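Side-chain contacts in NADH dehydrogenase, putative (PDB 5JWC), which probably passes electrons from NADH through bound FAD to ubiquinone, as a type II NADH dehydrogenase, and is a target of the quinolone inhibitor RYL-552: residues 70-73 and 78-81; 326-331 and 336-341; 491-496 and 503-508. All blocks are in the same frame, centred on the assembly; numbering follows the deposited sequence.

How the contacts relate
Following the chain from the N terminus, contact 1 closes a short turn between helices 69-74 and 79-82, contact 2 closes the loop that returns the chain into edge strand 337-339, and contact 3 folds helix 499-515 back on helix 484-495. The three are in series, so none nests in or crosses another. Contacts 1 and 3 nevertheless meet in space: their centres are 11 Å apart, and Ser78 N lies 2.6 Å from Asp508 OD2, a probable hydrogen bond tying the early helices to the C-terminal pair beside the second subunit. Contact 2 stands apart, its centre 33 Å from each of the others, on the FAD-binding sheet.

Contact 1. Residues 70-73 and 78-81; sequences PCLC and SVNV. With 4W0 (5-fluoro-3-methyl-2-{4-[4-(trifluoromethoxy)benzyl]phenyl}quinolin-4(1H)-one), chain K; 4W0 (5-fluoro-3-methyl-2-{4-[4-(trifluoromethoxy)benzyl]phenyl}quinolin-4(1H)-one), chain L.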
loop_
_atom_site.group_PDB
_atom_site.type_symbol
_atom_site.label_atom_id
_atom_site.label_comp_id
_atom_site.label_asym_id
_atom_site.label_seq_id
_atom_site.Cartn_x
_atom_site.Cartn_y
_atom_site.Cartn_z
ATOM N N PRO A 70 0.883 -12.204 -9.582
ATOM C CA PRO A 70 2.344 -12.423 -9.560
ATOM C C PRO A 70 3.131 -11.144 -9.806
ATOM O O PRO A 70 4.202 -10.978 -9.215
ATOM C CB PRO A 70 2.560 -13.423 -10.700
ATOM C CG PRO A 70 1.269 -14.224 -10.717
ATOM C CD PRO A 70 0.210 -13.166 -10.481
ATOM N N CYS A 71 2.604 -10.253 -10.645
ATOM C CA CYS A 71 3.263 -8.961 -10.910
ATOM C C CYS A 71 3.363 -8.088 -9.672
ATOM O O CYS A 71 4.259 -7.264 -9.542
ATOM C CB CYS A 71 2.517 -8.204 -11.992
ATOM S SG CYS A 71 2.654 -8.967 -13.603
ATOM N N LEU A 72 2.423 -8.283 -8.760
ATOM C CA LEU A 72 2.385 -7.544 -7.515
ATOM C C LEU A 72 3.465 -8.019 -6.548
ATOM O O LEU A 72 4.033 -7.206 -5.810
ATOM C CB LEU A 72 0.995 -7.687 -6.889
ATOM C CG LEU A 72 0.320 -6.576 -6.116
ATOM C CD1 LEU A 72 0.403 -5.225 -6.827
ATOM C CD2 LEU A 72 -1.144 -7.003 -5.878
ATOM N N CYS A 73 3.744 -9.328 -6.546
ATOM C CA CYS A 73 4.805 -9.890 -5.704
ATOM C C CYS A 73 6.170 -9.247 -5.933
ATOM O O CYS A 73 6.957 -9.105 -5.002
ATOM C CB CYS A 73 4.946 -11.417 -5.911
ATOM S SG CYS A 73 3.499 -12.379 -5.444
ATOM N N SER A 78 1.175 -2.280 -9.778
ATOM C CA SER A 78 0.699 -1.844 -8.467
ATOM C C SER A 78 -0.742 -2.291 -8.178
ATOM O O SER A 78 -1.445 -2.834 -9.042
ATOM C CB SER A 78 0.782 -0.321 -8.352
ATOM O OG SER A 78 -0.060 0.295 -9.316
ATOM N N VAL A 79 -1.178 -2.054 -6.946
ATOM C CA VAL A 79 -2.495 -2.466 -6.529
ATOM C C VAL A 79 -3.598 -1.793 -7.347
ATOM O O VAL A 79 -4.649 -2.390 -7.562
ATOM C CB VAL A 79 -2.688 -2.201 -5.023
ATOM C CG1 VAL A 79 -4.142 -2.419 -4.591
ATOM C CG2 VAL A 79 -1.793 -3.139 -4.245
ATOM N N ASN A 80 -3.374 -0.568 -7.815
ATOM C CA ASN A 80 -4.415 0.102 -8.617
ATOM C C ASN A 80 -4.716 -0.600 -9.946
ATOM O O ASN A 80 -5.814 -0.440 -10.507
ATOM C CB ASN A 80 -4.037 1.570 -8.872
ATOM C CG ASN A 80 -4.082 2.409 -7.592
ATOM O OD1 ASN A 80 -3.072 2.960 -7.159
ATOM N ND2 ASN A 80 -5.255 2.472 -6.967
ATOM N N VAL A 81 -3.747 -1.354 -10.467
ATOM C CA VAL A 81 -3.964 -2.130 -11.689
ATOM C C VAL A 81 -4.791 -3.363 -11.387
ATOM O O VAL A 81 -5.575 -3.804 -12.224
ATOM C CB VAL A 81 -2.632 -2.596 -12.361
ATOM C CG1 VAL A 81 -2.912 -3.339 -13.681
ATOM C CG2 VAL A 81 -1.730 -1.424 -12.625
HETATM C C1 4W0 K . -3.198 6.765 -0.101
HETATM C C2 4W0 K . -3.255 5.392 0.177
HETATM C C3 4W0 K . -3.412 4.486 -0.888
HETATM C C4 4W0 K . -3.513 4.912 -2.233
HETATM C C5 4W0 K . -3.454 6.282 -2.493
HETATM C C6 4W0 K . -3.299 7.203 -1.448
HETATM O O1 4W0 K . -6.494 -6.729 2.897
HETATM C C7 4W0 K . -3.691 3.920 -3.361
HETATM C C8 4W0 K . -3.736 2.502 -3.047
HETATM C C9 4W0 K . -3.645 2.101 -1.621
HETATM C C10 4W0 K . -3.596 0.699 -1.129
HETATM C C11 4W0 K . -2.524 -0.040 -1.623
HETATM C C12 4W0 K . -2.355 -1.344 -1.225
HETATM C C13 4W0 K . -3.238 -1.852 -0.303
HETATM C C14 4W0 K . -4.286 -1.113 0.232
HETATM C C15 4W0 K . -4.459 0.191 -0.185
HETATM O O2 4W0 K . -3.791 4.275 -4.528
HETATM N N 4W0 K . -3.461 3.054 -0.576
HETATM C C16 4W0 K . -2.945 -3.259 0.100
HETATM C C17 4W0 K . -3.925 -4.130 0.821
HETATM C C18 4W0 K . -5.151 -4.460 0.264
HETATM C C19 4W0 K . -6.000 -5.320 0.949
HETATM C C20 4W0 K . -5.628 -5.854 2.178
HETATM C C21 4W0 K . -4.380 -5.528 2.712
HETATM C C22 4W0 K . -3.527 -4.673 2.034
HETATM C C23 4W0 K . -3.889 1.503 -4.177
HETATM F F1 4W0 K . -3.552 6.705 -3.741
HETATM C C24 4W0 K . -7.771 -6.309 3.389
HETATM F F2 4W0 K . -7.744 -4.971 3.493
HETATM F F3 4W0 K . -8.018 -6.833 4.608
HETATM F F4 4W0 K . -8.778 -6.775 2.605
HETATM C C1 4W0 L . 3.605 -3.802 -5.358
HETATM C C2 4W0 L . 3.557 -3.309 -4.048
HETATM C C3 4W0 L . 3.776 -1.932 -3.836
HETATM C C4 4W0 L . 4.021 -1.038 -4.899
HETATM C C5 4W0 L . 4.063 -1.546 -6.199
HETATM C C6 4W0 L . 3.848 -2.908 -6.433
HETATM O O1 4W0 L . 5.698 0.826 7.889
HETATM C C7 4W0 L . 4.240 0.432 -4.648
HETATM C C8 4W0 L . 4.186 0.930 -3.286
HETATM C C9 4W0 L . 3.934 -0.044 -2.198
HETATM C C10 4W0 L . 3.775 0.323 -0.764
HETATM C C11 4W0 L . 2.712 1.191 -0.533
HETATM C C12 4W0 L . 2.423 1.605 0.742
HETATM C C13 4W0 L . 3.175 1.105 1.772
HETATM C C14 4W0 L . 4.213 0.202 1.571
HETATM C C15 4W0 L . 4.510 -0.200 0.276
HETATM O O2 4W0 L . 4.467 1.211 -5.552
HETATM N N 4W0 L . 3.711 -1.431 -2.464
HETATM C C16 4W0 L . 2.736 1.600 3.116
HETATM C C17 4W0 L . 3.567 1.393 4.340
HETATM C C18 4W0 L . 4.838 1.934 4.448
HETATM C C19 4W0 L . 5.549 1.751 5.629
HETATM C C20 4W0 L . 4.985 1.035 6.682
HETATM C C21 4W0 L . 3.703 0.512 6.557
HETATM C C22 4W0 L . 2.989 0.694 5.386
HETATM C C23 4W0 L . 4.398 2.412 -3.050
HETATM F F1 4W0 L . 4.297 -0.722 -7.212
HETATM C C24 4W0 L . 6.861 0.004 7.890
HETATM F F2 4W0 L . 6.686 -1.001 7.022
HETATM F F3 4W0 L . 7.130 -0.477 9.127
HETATM F F4 4W0 L . 7.922 0.749 7.536
#
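Leu72 lays one methyl over the flat face of the peptide that joins Ser78 to Val79. Its CD1 is 3.4 Å from Ser78 C, almost straight above the peptide plane, and 3.5 Å from Val79 N, so the leucine meets backbone more closely than side chain. The chi1 of -145°, well off a staggered value, carries the CD1 branch across to the Ser78-Val79 peptide although the bond to CB does not itself point there. Beyond the peptide the same CD1 reaches Val79 CG2 at 4.0 Å, an ordinary apolar approach between two branched side chains. Only 107 Å² is buried between the segments, which fits a contact carried by one leucine.

The two segments lie on short, weakly bonded helical turns, 69-74 and 79-82, joined by a short loop within the pyridine nucleotide-disulphide oxidoreductase part of the chain, and the corner they make is touched by two bound copies of the quinolone. Val79 offers CG2 to the central phenyl ring of the chain K copy, 3.6 Å from its C12, while CG1 and CB also lie close to C12 and to the quinolone methyl C23. The chain L copy approaches both segments: its C1 is 3.5 Å from Leu72 O, and its fluorine F1 is 3.7 Å from Ser78 CB. Leu162, which belongs to both inhibitor pockets, touches Leu72 together with Ile158 and Ala161 of helix 158-174. Val79 packs in addition on Ile520 of the second subunit. One backbone bond, Val81 N to Ser78 O at 3.1 Å, starts the weakly bonded second helix, and the Val81 side chain packs on Phe505 of helix 499-515.

Contact 2. Residues 326-331 and 336-341; sequences KLRVIG and NIYAIG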
loop_
_atom_site.group_PDB
_atom_site.type_symbol
_atom_site.label_atom_id
_atom_site.label_comp_id
_atom_site.label_asym_id
_atom_site.label_seq_id
_atom_site.Cartn_x
_atom_site.Cartn_y
_atom_site.Cartn_z
ATOM N N LYS A 326 -28.080 -25.178 -16.449
ATOM C CA LYS A 326 -28.530 -23.790 -16.478
ATOM C C LYS A 326 -27.996 -23.036 -15.260
ATOM O O LYS A 326 -28.393 -21.895 -15.005
ATOM C CB LYS A 326 -30.064 -23.733 -16.530
ATOM C CG LYS A 326 -30.630 -24.031 -17.908
ATOM C CD LYS A 326 -32.133 -24.309 -17.856
ATOM C CE LYS A 326 -32.665 -24.635 -19.245
ATOM N NZ LYS A 326 -34.081 -25.140 -19.228
ATOM N N LEU A 327 -27.111 -23.715 -14.527
ATOM C CA LEU A 327 -26.356 -23.200 -13.380
ATOM C C LEU A 327 -27.202 -23.123 -12.116
ATOM O O LEU A 327 -26.804 -22.478 -11.143
ATOM C CB LEU A 327 -25.724 -21.824 -13.684
ATOM C CG LEU A 327 -24.803 -21.767 -14.897
ATOM C CD1 LEU A 327 -24.096 -20.414 -15.038
ATOM C CD2 LEU A 327 -23.778 -22.890 -14.810
ATOM N N ARG A 328 -28.356 -23.795 -12.130
ATOM C CA ARG A 328 -29.209 -23.873 -10.940
ATOM C C ARG A 328 -28.712 -24.937 -9.984
ATOM O O ARG A 328 -28.442 -26.057 -10.392
ATOM C CB ARG A 328 -30.669 -24.165 -11.336
ATOM C CG ARG A 328 -31.251 -23.079 -12.227
ATOM C CD ARG A 328 -32.634 -23.410 -12.759
ATOM N NE ARG A 328 -32.641 -24.685 -13.466
ATOM C CZ ARG A 328 -33.725 -25.235 -13.994
ATOM N NH1 ARG A 328 -33.634 -26.402 -14.619
ATOM N NH2 ARG A 328 -34.894 -24.617 -13.905
ATOM N N VAL A 329 -28.582 -24.587 -8.708
ATOM C CA VAL A 329 -28.184 -25.550 -7.698
ATOM C C VAL A 329 -29.190 -26.702 -7.640
ATOM O O VAL A 329 -30.394 -26.470 -7.628
ATOM C CB VAL A 329 -28.070 -24.897 -6.319
ATOM C CG1 VAL A 329 -27.826 -25.958 -5.240
ATOM C CG2 VAL A 329 -26.938 -23.839 -6.324
ATOM N N ILE A 330 -28.687 -27.933 -7.627
ATOM C CA ILE A 330 -29.529 -29.131 -7.699
ATOM C C ILE A 330 -30.063 -29.511 -6.310
ATOM O O ILE A 330 -29.319 -29.507 -5.333
ATOM C CB ILE A 330 -28.734 -30.320 -8.306
ATOM C CG1 ILE A 330 -28.364 -30.034 -9.771
ATOM C CG2 ILE A 330 -29.516 -31.634 -8.185
ATOM C CD1 ILE A 330 -27.392 -31.057 -10.389
ATOM N N GLY A 331 -31.355 -29.825 -6.222
ATOM C CA GLY A 331 -31.960 -30.199 -4.955
ATOM C C GLY A 331 -32.653 -29.036 -4.258
ATOM O O GLY A 331 -32.875 -29.073 -3.046
ATOM N N ASN A 336 -34.328 -21.352 -7.285
ATOM C CA ASN A 336 -34.056 -19.930 -7.186
ATOM C C ASN A 336 -32.657 -19.662 -6.620
ATOM O O ASN A 336 -32.295 -18.516 -6.355
ATOM C CB ASN A 336 -35.128 -19.234 -6.333
ATOM C CG ASN A 336 -35.170 -19.741 -4.908
ATOM O OD1 ASN A 336 -34.623 -20.791 -4.590
ATOM N ND2 ASN A 336 -35.808 -18.980 -4.029
ATOM N N ILE A 337 -31.872 -20.722 -6.445
ATOM C CA ILE A 337 -30.458 -20.579 -6.119
ATOM C C ILE A 337 -29.573 -21.007 -7.304
ATOM O O ILE A 337 -29.763 -22.088 -7.869
ATOM C CB ILE A 337 -30.096 -21.390 -4.866
ATOM C CG1 ILE A 337 -31.020 -20.995 -3.704
ATOM C CG2 ILE A 337 -28.611 -21.185 -4.464
ATOM C CD1 ILE A 337 -30.670 -21.658 -2.404
ATOM N N TYR A 338 -28.631 -20.139 -7.688
ATOM C CA TYR A 338 -27.673 -20.408 -8.759
ATOM C C TYR A 338 -26.260 -20.370 -8.174
ATOM O O TYR A 338 -26.034 -19.777 -7.117
ATOM C CB TYR A 338 -27.773 -19.376 -9.889
ATOM C CG TYR A 338 -29.055 -19.404 -10.691
ATOM C CD1 TYR A 338 -29.082 -19.946 -11.966
ATOM C CD2 TYR A 338 -30.236 -18.854 -10.181
ATOM C CE1 TYR A 338 -30.234 -19.961 -12.714
ATOM C CE2 TYR A 338 -31.416 -18.869 -10.930
ATOM C CZ TYR A 338 -31.400 -19.430 -12.192
ATOM O OH TYR A 338 -32.524 -19.469 -12.961
ATOM N N ALA A 339 -25.311 -21.018 -8.838
ATOM C CA ALA A 339 -23.912 -20.915 -8.422
ATOM C C ALA A 339 -23.036 -20.839 -9.653
ATOM O O ALA A 339 -23.336 -21.478 -10.672
ATOM C CB ALA A 339 -23.514 -22.073 -7.550
ATOM N N ILE A 340 -21.974 -20.042 -9.574
ATOM C CA ILE A 340 -21.077 -19.846 -10.716
ATOM C C ILE A 340 -19.635 -19.800 -10.231
ATOM O O ILE A 340 -19.384 -19.555 -9.046
ATOM C CB ILE A 340 -21.390 -18.540 -11.478
ATOM C CG1 ILE A 340 -21.186 -17.324 -10.570
ATOM C CG2 ILE A 340 -22.812 -18.542 -12.021
ATOM C CD1 ILE A 340 -21.558 -15.981 -11.276
ATOM N N GLY A 341 -18.679 -20.029 -11.127
ATOM C CA GLY A 341 -17.279 -19.918 -10.730
ATOM C C GLY A 341 -16.713 -21.153 -10.053
ATOM O O GLY A 341 -17.205 -22.267 -10.257
HETATM O O HOH W 1 -31.725 -23.796 -7.620
#
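Arg328 and Tyr338 face each other as a single beta bridge on strand 337-339, the edge within this chain of the Rossmann-type sheet that binds FAD. Two backbone bonds flank the pair: Ala339 N to Leu327 O at 3.1 Å, nearly linear at the acceptor, and Val329 N to Ile337 O at 2.9 Å, bent there and tilted from the carbonyl plane. This is the pattern of a non-hydrogen-bonded antiparallel pair; there is a single bridge, and the segment directions differ by 114°.

Both residues hold CG beside the backbone N (chi1 -61° in Arg328), which sends the chains out side by side, with Arg328 CG 3.3 Å from Tyr338 CE1. Arg328 then bends at chi3, its guanidinium plane 37° from the ring. Lys326 O meets the ring at its edge, 3.5 Å from that same CE1. Past the bridge, Val329 CG2 rests on Ile337 CG2 at 3.6 Å, and Leu327 CD1 touches Ile340 CG2.

In the second shell, Arg328 NE is salt-bridged to Asp324, Phe438 meets the Tyr338 ring edge-to-face, and Leu321 touches both Val329 and Ala339. Ile337 O has a second donor, a water 2.6 Å away that also donates to Val329 O at 3.0 Å.

Contact 3. Residues 491-496 and 503-508; sequences VYIQLL and FHFFID. With TRT (fragment of triton X-100), chain J; TRT (fragment of triton X-100), chain T.
Phe505 has its CG anti to the backbone N (chi1 -170°), which sends the ring from helix 499-515 against the C-terminal end of helix 484-495, where Tyr492 and Ile493 and, just beyond it, Leu496 receive it. Leu496 has CG opposite its carbonyl carbon (chi1 -71°), and its CD1 reaches the root of that ring, 3.6 Å from Phe505 CB and 3.7 Å from Phe505 CG. The far end of the ring is met by Tyr492, whose CB is 3.8 Å from Phe505 CZ. Between these two, Ile493 crosses the ring obliquely, its CB 3.9 Å from Phe505 CD2 and just as near CE2. Each of the three approaches the ring obliquely, so this is the insertion of one aromatic side chain among three neighbours and not a stack. The closest CA atoms, of Ile493 and Phe505, are 7.1 Å apart.

Leu496 is the first residue to leave helical angles. Its carbonyl and that of Ile493 accept weak hydrogen bonds from Arg502, which link the turn to the second helix. Phe509 adds an edge-to-face partner for Phe505. Tyr492 carries its ring away from the interface, to touch FAD.

The outer flanks bear detergent. Leu495 CD1 is 3.3 Å from O18 of the chain J Triton fragment, and Phe506 has C4 of the chain T fragment over one ring face, 3.5 Å from CE2. Phe503 and Ile507 pack against the second subunit, through its Tyr515, Ile507 and Phe503. A helical hairpin with an apolar interface in the C-terminal domain, with detergent on its outer flanks, is consistent with the membrane-facing side of type II NADH dehydrogenases.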
loop_
_atom_site.group_PDB
_atom_site.type_symbol
_atom_site.label_atom_id
_atom_site.label_comp_id
_atom_site.label_asym_id
_atom_site.label_seq_id
_atom_site.Cartn_x
_atom_site.Cartn_y
_atom_site.Cartn_z
ATOM N N VAL A 491 -2.999 -8.031 -24.870
ATOM C CA VAL A 491 -4.074 -8.880 -24.383
ATOM C C VAL A 491 -4.583 -8.335 -23.061
ATOM O O VAL A 491 -5.758 -8.046 -22.919
ATOM C CB VAL A 491 -3.638 -10.344 -24.199
ATOM C CG1 VAL A 491 -4.705 -11.104 -23.419
ATOM C CG2 VAL A 491 -3.381 -10.990 -25.553
ATOM N N TYR A 492 -3.696 -8.182 -22.090
ATOM C CA TYR A 492 -4.176 -7.802 -20.764
ATOM C C TYR A 492 -4.821 -6.426 -20.689
ATOM O O TYR A 492 -5.765 -6.253 -19.917
ATOM C CB TYR A 492 -3.049 -7.917 -19.730
ATOM C CG TYR A 492 -3.073 -9.308 -19.163
ATOM C CD1 TYR A 492 -4.164 -9.737 -18.437
ATOM C CD2 TYR A 492 -2.056 -10.212 -19.416
ATOM C CE1 TYR A 492 -4.235 -11.019 -17.934
ATOM C CE2 TYR A 492 -2.110 -11.509 -18.912
ATOM C CZ TYR A 492 -3.207 -11.905 -18.176
ATOM O OH TYR A 492 -3.283 -13.190 -17.673
ATOM N N ILE A 493 -4.370 -5.449 -21.474
ATOM C CA ILE A 493 -5.016 -4.132 -21.332
ATOM C C ILE A 493 -6.494 -4.199 -21.775
ATOM O O ILE A 493 -7.342 -3.454 -21.257
ATOM C CB ILE A 493 -4.238 -3.001 -22.070
ATOM C CG1 ILE A 493 -4.718 -1.639 -21.535
ATOM C CG2 ILE A 493 -4.377 -3.092 -23.577
ATOM C CD1 ILE A 493 -3.826 -0.478 -21.863
ATOM N N GLN A 494 -6.818 -5.137 -22.663
ATOM C CA GLN A 494 -8.212 -5.306 -23.079
ATOM C C GLN A 494 -9.031 -6.141 -22.088
ATOM O O GLN A 494 -10.258 -6.066 -22.091
ATOM C CB GLN A 494 -8.290 -5.942 -24.458
ATOM C CG GLN A 494 -7.630 -5.120 -25.542
ATOM C CD GLN A 494 -7.574 -5.887 -26.847
ATOM O OE1 GLN A 494 -6.529 -6.416 -27.223
ATOM N NE2 GLN A 494 -8.701 -5.956 -27.538
ATOM N N LEU A 495 -8.364 -6.948 -21.265
ATOM C CA LEU A 495 -9.087 -7.738 -20.268
ATOM C C LEU A 495 -9.405 -6.941 -18.991
ATOM O O LEU A 495 -10.359 -7.266 -18.273
ATOM C CB LEU A 495 -8.307 -9.014 -19.927
ATOM C CG LEU A 495 -8.084 -9.938 -21.142
ATOM C CD1 LEU A 495 -7.300 -11.188 -20.750
ATOM C CD2 LEU A 495 -9.427 -10.323 -21.792
ATOM N N LEU A 496 -8.638 -5.887 -18.718
ATOM C CA LEU A 496 -8.911 -5.056 -17.548
ATOM C C LEU A 496 -10.338 -4.459 -17.633
ATOM O O LEU A 496 -10.831 -4.197 -18.717
ATOM C CB LEU A 496 -7.843 -3.965 -17.426
ATOM C CG LEU A 496 -6.464 -4.467 -17.005
ATOM C CD1 LEU A 496 -5.430 -3.344 -17.123
ATOM C CD2 LEU A 496 -6.496 -5.050 -15.565
ATOM N N PHE A 503 -5.352 2.814 -17.353
ATOM C CA PHE A 503 -4.497 3.970 -17.112
ATOM C C PHE A 503 -3.300 3.542 -16.249
ATOM O O PHE A 503 -2.141 3.717 -16.622
ATOM C CB PHE A 503 -5.307 5.084 -16.419
ATOM C CG PHE A 503 -4.481 6.273 -16.003
ATOM C CD1 PHE A 503 -4.180 7.267 -16.908
ATOM C CD2 PHE A 503 -3.992 6.379 -14.704
ATOM C CE1 PHE A 503 -3.413 8.370 -16.527
ATOM C CE2 PHE A 503 -3.230 7.476 -14.318
ATOM C CZ PHE A 503 -2.939 8.468 -15.238
ATOM N N HIS A 504 -3.584 2.906 -15.121
ATOM C CA HIS A 504 -2.517 2.453 -14.226
ATOM C C HIS A 504 -1.609 1.385 -14.855
ATOM O O HIS A 504 -0.389 1.388 -14.651
ATOM C CB HIS A 504 -3.118 1.927 -12.929
ATOM C CG HIS A 504 -3.559 3.013 -12.002
ATOM N ND1 HIS A 504 -2.674 3.683 -11.185
ATOM C CD2 HIS A 504 -4.783 3.536 -11.749
ATOM C CE1 HIS A 504 -3.340 4.580 -10.469
ATOM N NE2 HIS A 504 -4.615 4.507 -10.789
ATOM N N PHE A 505 -2.214 0.482 -15.617
ATOM C CA PHE A 505 -1.460 -0.547 -16.343
ATOM C C PHE A 505 -0.359 0.099 -17.201
ATOM O O PHE A 505 0.807 -0.297 -17.164
ATOM C CB PHE A 505 -2.425 -1.349 -17.211
ATOM C CG PHE A 505 -1.840 -2.592 -17.834
ATOM C CD1 PHE A 505 -1.617 -3.734 -17.080
ATOM C CD2 PHE A 505 -1.601 -2.644 -19.194
ATOM C CE1 PHE A 505 -1.127 -4.897 -17.679
ATOM C CE2 PHE A 505 -1.111 -3.803 -19.798
ATOM C CZ PHE A 505 -0.879 -4.924 -19.042
ATOM N N PHE A 506 -0.746 1.107 -17.966
ATOM C CA PHE A 506 0.190 1.796 -18.834
ATOM C C PHE A 506 1.244 2.563 -18.016
ATOM O O PHE A 506 2.450 2.489 -18.300
ATOM C CB PHE A 506 -0.577 2.729 -19.776
ATOM C CG PHE A 506 0.308 3.523 -20.698
ATOM C CD1 PHE A 506 0.784 2.967 -21.863
ATOM C CD2 PHE A 506 0.669 4.821 -20.394
ATOM C CE1 PHE A 506 1.598 3.695 -22.722
ATOM C CE2 PHE A 506 1.486 5.556 -21.252
ATOM C CZ PHE A 506 1.955 4.982 -22.414
ATOM N N ILE A 507 0.790 3.300 -17.002
ATOM C CA ILE A 507 1.692 4.126 -16.190
ATOM C C ILE A 507 2.724 3.262 -15.465
ATOM O O ILE A 507 3.911 3.603 -15.410
ATOM C CB ILE A 507 0.921 4.962 -15.139
ATOM C CG1 ILE A 507 0.043 6.023 -15.815
ATOM C CG2 ILE A 507 1.887 5.600 -14.109
ATOM C CD1 ILE A 507 0.780 6.900 -16.818
ATOM N N ASP A 508 2.272 2.136 -14.919
ATOM C CA ASP A 508 3.173 1.245 -14.206
ATOM C C ASP A 508 4.309 0.734 -15.087
ATOM O O ASP A 508 5.441 0.594 -14.623
ATOM C CB ASP A 508 2.404 0.055 -13.618
ATOM C CG ASP A 508 1.763 0.387 -12.276
ATOM O OD1 ASP A 508 1.943 1.534 -11.789
ATOM O OD2 ASP A 508 1.094 -0.502 -11.700
HETATM C C25 TRT J . -11.872 -12.625 -19.679
HETATM O O24 TRT J . -10.970 -12.442 -18.630
HETATM C C23 TRT J . -10.620 -13.698 -18.051
HETATM C C22 TRT J . -9.178 -13.669 -17.659
HETATM O O21 TRT J . -8.363 -14.120 -18.777
HETATM C C20 TRT J . -6.984 -13.921 -18.518
HETATM C C19 TRT J . -6.140 -14.739 -19.487
HETATM O O18 TRT J . -6.250 -14.306 -20.865
HETATM C C17 TRT J . -5.748 -15.284 -21.765
HETATM C C16 TRT J . -5.913 -14.774 -23.227
HETATM O O15 TRT J . -7.267 -14.984 -23.726
HETATM C C12 TRT J . -7.548 -13.873 -24.588
HETATM C C13 TRT J . -6.639 -13.607 -25.646
HETATM C C14 TRT J . -6.853 -12.504 -26.485
HETATM C C11 TRT J . -8.643 -13.041 -24.360
HETATM C C10 TRT J . -8.864 -11.931 -25.207
HETATM C C9 TRT J . -7.970 -11.665 -26.272
HETATM C C6 TRT J . -8.206 -10.455 -27.185
HETATM C C8 TRT J . -9.168 -10.816 -28.344
HETATM C C7 TRT J . -8.886 -9.384 -26.330
HETATM C C5 TRT J . -6.788 -9.847 -27.564
HETATM C C1 TRT J . -6.147 -9.844 -29.024
HETATM C C2 TRT J . -6.095 -11.229 -29.701
HETATM C C4 TRT J . -6.804 -8.773 -29.907
HETATM C C3 TRT J . -4.697 -9.415 -28.870
HETATM O O21 TRT T . -13.738 7.074 -17.611
HETATM C C20 TRT T . -13.579 8.424 -17.218
HETATM C C19 TRT T . -12.669 9.172 -18.203
HETATM O O18 TRT T . -11.319 8.616 -18.195
HETATM C C17 TRT T . -11.129 7.562 -19.128
HETATM C C16 TRT T . -9.739 7.703 -19.832
HETATM O O15 TRT T . -9.651 6.563 -20.738
HETATM C C12 TRT T . -8.326 6.124 -21.080
HETATM C C13 TRT T . -7.395 5.787 -20.060
HETATM C C14 TRT T . -6.117 5.347 -20.409
HETATM C C11 TRT T . -7.981 6.012 -22.428
HETATM C C10 TRT T . -6.693 5.573 -22.777
HETATM C C9 TRT T . -5.780 5.216 -21.766
HETATM C C6 TRT T . -4.375 4.804 -22.177
HETATM C C8 TRT T . -3.718 3.830 -21.182
HETATM C C7 TRT T . -4.344 4.188 -23.577
HETATM C C5 TRT T . -3.872 6.296 -22.279
HETATM C C1 TRT T . -2.631 6.994 -21.595
HETATM C C2 TRT T . -2.232 6.574 -20.174
HETATM C C4 TRT T . -1.476 6.804 -22.579
HETATM C C3 TRT T . -2.990 8.472 -21.497
#